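PDB 5IM3: ribonucleoside-diphosphate reductase, which probably catalyses the reduction of ribonucleoside diphosphates to the deoxyribonucleotides needed for DNA synthesis, under allosteric control by bound nucleotides such as dATP. Local coordinates for residues Ile740-Ser745 against Ala862-Gln867. Numbering follows the deposited sequence.
Sequences IEVDLS and AASRRQ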
loop_
_atom_site.group_PDB
_atom_site.type_symbol
_atom_site.label_atom_id
_atom_site.label_comp_id
_atom_site.label_asym_id
_atom_site.label_seq_id
_atom_site.Cartn_x
_atom_site.Cartn_y
_atom_site.Cartn_z
ATOM N N ILE A 740 -16.837 20.655 29.974
ATOM C CA ILE A 740 -18.215 20.544 29.503
ATOM C C ILE A 740 -18.766 21.940 29.261
ATOM O O ILE A 740 -18.531 22.865 30.044
ATOM C CB ILE A 740 -19.101 19.766 30.498
ATOM C CG1 ILE A 740 -20.546 19.697 29.992
ATOM C CG2 ILE A 740 -19.042 20.405 31.881
ATOM C CD1 ILE A 740 -21.432 18.749 30.790
ATOM N N GLU A 741 -19.510 22.080 28.168
ATOM C CA GLU A 741 -20.190 23.329 27.845
ATOM C C GLU A 741 -21.472 22.981 27.111
ATOM O O GLU A 741 -21.428 22.323 26.068
ATOM C CB GLU A 741 -19.305 24.239 26.994
ATOM C CG GLU A 741 -19.965 25.543 26.594
ATOM C CD GLU A 741 -19.014 26.478 25.882
ATOM O OE1 GLU A 741 -17.973 26.831 26.475
ATOM O OE2 GLU A 741 -19.303 26.851 24.727
ATOM N N VAL A 742 -22.605 23.411 27.655
ATOM C CA VAL A 742 -23.909 23.115 27.080
ATOM C C VAL A 742 -24.796 24.341 27.237
ATOM O O VAL A 742 -24.702 25.067 28.232
ATOM C CB VAL A 742 -24.549 21.869 27.735
ATOM C CG1 VAL A 742 -24.597 22.014 29.242
ATOM C CG2 VAL A 742 -25.943 21.607 27.175
ATOM N N ASP A 743 -25.639 24.582 26.238
ATOM C CA ASP A 743 -26.587 25.686 26.301
ATOM C C ASP A 743 -27.582 25.463 27.432
ATOM O O ASP A 743 -28.052 24.346 27.656
ATOM C CB ASP A 743 -27.324 25.818 24.970
ATOM C CG ASP A 743 -28.292 26.978 24.956
ATOM O OD1 ASP A 743 -29.432 26.803 25.438
ATOM O OD2 ASP A 743 -27.917 28.062 24.462
ATOM N N LEU A 744 -27.908 26.539 28.149
ATOM C CA LEU A 744 -28.801 26.471 29.301
ATOM C C LEU A 744 -30.040 27.344 29.124
ATOM O O LEU A 744 -30.702 27.680 30.111
ATOM C CB LEU A 744 -28.043 26.868 30.572
ATOM C CG LEU A 744 -27.563 25.751 31.507
ATOM C CD1 LEU A 744 -26.900 24.608 30.754
ATOM C CD2 LEU A 744 -26.604 26.322 32.544
ATOM N N SER A 745 -30.382 27.704 27.888
ATOM C CA SER A 745 -31.507 28.596 27.654
ATOM C C SER A 745 -32.828 27.888 27.944
ATOM O O SER A 745 -32.935 26.659 27.897
ATOM C CB SER A 745 -31.497 29.112 26.215
ATOM O OG SER A 745 -31.766 28.069 25.294
ATOM N N ALA A 862 -27.671 19.216 18.316
ATOM C CA ALA A 862 -29.108 19.019 18.462
ATOM C C ALA A 862 -29.405 18.028 19.578
ATOM O O ALA A 862 -30.262 18.273 20.435
ATOM C CB ALA A 862 -29.704 18.534 17.142
ATOM N N ALA A 863 -28.699 16.895 19.583
ATOM C CA ALA A 863 -28.892 15.911 20.640
ATOM C C ALA A 863 -28.519 16.492 21.997
ATOM O O ALA A 863 -29.170 16.198 23.006
ATOM C CB ALA A 863 -28.071 14.659 20.343
ATOM N N SER A 864 -27.484 17.337 22.038
ATOM C CA SER A 864 -27.072 17.950 23.299
ATOM C C SER A 864 -28.199 18.767 23.918
ATOM O O SER A 864 -28.406 18.733 25.135
ATOM C CB SER A 864 -25.841 18.830 23.080
ATOM O OG SER A 864 -25.490 19.513 24.272
ATOM N N ARG A 865 -28.932 19.521 23.099
ATOM C CA ARG A 865 -29.986 20.367 23.643
ATOM C C ARG A 865 -31.244 19.576 23.967
ATOM O O ARG A 865 -31.983 19.948 24.885
ATOM C CB ARG A 865 -30.310 21.498 22.672
ATOM C CG ARG A 865 -29.321 22.643 22.753
ATOM C CD ARG A 865 -29.084 23.211 21.388
ATOM N NE ARG A 865 -28.086 24.274 21.381
ATOM C CZ ARG A 865 -28.352 25.556 21.605
ATOM N NH1 ARG A 865 -29.590 25.949 21.877
ATOM N NH2 ARG A 865 -27.372 26.449 21.567
ATOM N N ARG A 866 -31.510 18.494 23.234
ATOM C CA ARG A 866 -32.611 17.618 23.615
ATOM C C ARG A 866 -32.327 16.953 24.955
ATOM O O ARG A 866 -33.231 16.798 25.783
ATOM C CB ARG A 866 -32.854 16.570 22.529
ATOM C CG ARG A 866 -33.563 17.115 21.298
ATOM C CD ARG A 866 -33.928 16.002 20.327
ATOM N NE ARG A 866 -32.733 15.381 19.761
ATOM C CZ ARG A 866 -32.189 15.712 18.594
ATOM N NH1 ARG A 866 -32.733 16.657 17.836
ATOM N NH2 ARG A 866 -31.095 15.089 18.179
ATOM N N GLN A 867 -31.066 16.584 25.193
ATOM C CA GLN A 867 -30.691 15.896 26.422
ATOM C C GLN A 867 -30.844 16.774 27.658
ATOM O O GLN A 867 -30.841 16.251 28.776
ATOM C CB GLN A 867 -29.246 15.399 26.320
ATOM C CG GLN A 867 -28.827 14.440 27.429
ATOM C CD GLN A 867 -29.751 13.244 27.549
ATOM O OE1 GLN A 867 -29.719 12.335 26.721
ATOM N NE2 GLN A 867 -30.585 13.242 28.583
#
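A stacked salt bridge between Asp743 and Arg865, with a van der Waals contact of the Val742 CG2 methyl with the Ser864 hydroxyl beside it, joins the extended loop 740-745 to helix 856-866. The stacking follows from the planes: carboxylate and guanidinium lie 27° apart, and Asp743 CB sits 3.4 Å above the Arg865 guanidinium plane, over its centre. Asp743 OD2 is 3.4 Å from Arg865 NH2, and no hydrogen bond links the two groups, so the attraction is probably electrostatic, with van der Waals contact over the face. Asp743 CG stands anti to the backbone N (chi1 -178°), which carries the carboxylate over the guanidinium face; a kink at chi2 (143°) swings the Arg865 guanidinium toward Asp743, although the side chain does not set out directly toward the loop. The other oxygen closes an Asx turn: Asp743 OD1 accepts Ser745 N at 2.8 Å from above the carboxylate plane, and the hydroxyl Ser745 OG at 2.7 Å through its syn lone pair. These two bonds restrict rotation of the carboxylate, and Lys868 adds a salt bridge to the same oxygen, probably offsetting its charge. Both segments belong to the barrel domain of the reductase large chain, away from the dATP sites; Asp686 of helix 679-707 touches Asp743 and forms a long, weak ion pair with Arg865 NH1. One residue earlier in the loop, Val742 CG2 approaches Ser864 OG at 3.6 Å; that hydroxyl is hydrogen-bonded to the carbonyl oxygen of Arg898, while Val742 also packs on Ile732 of helix 724-735.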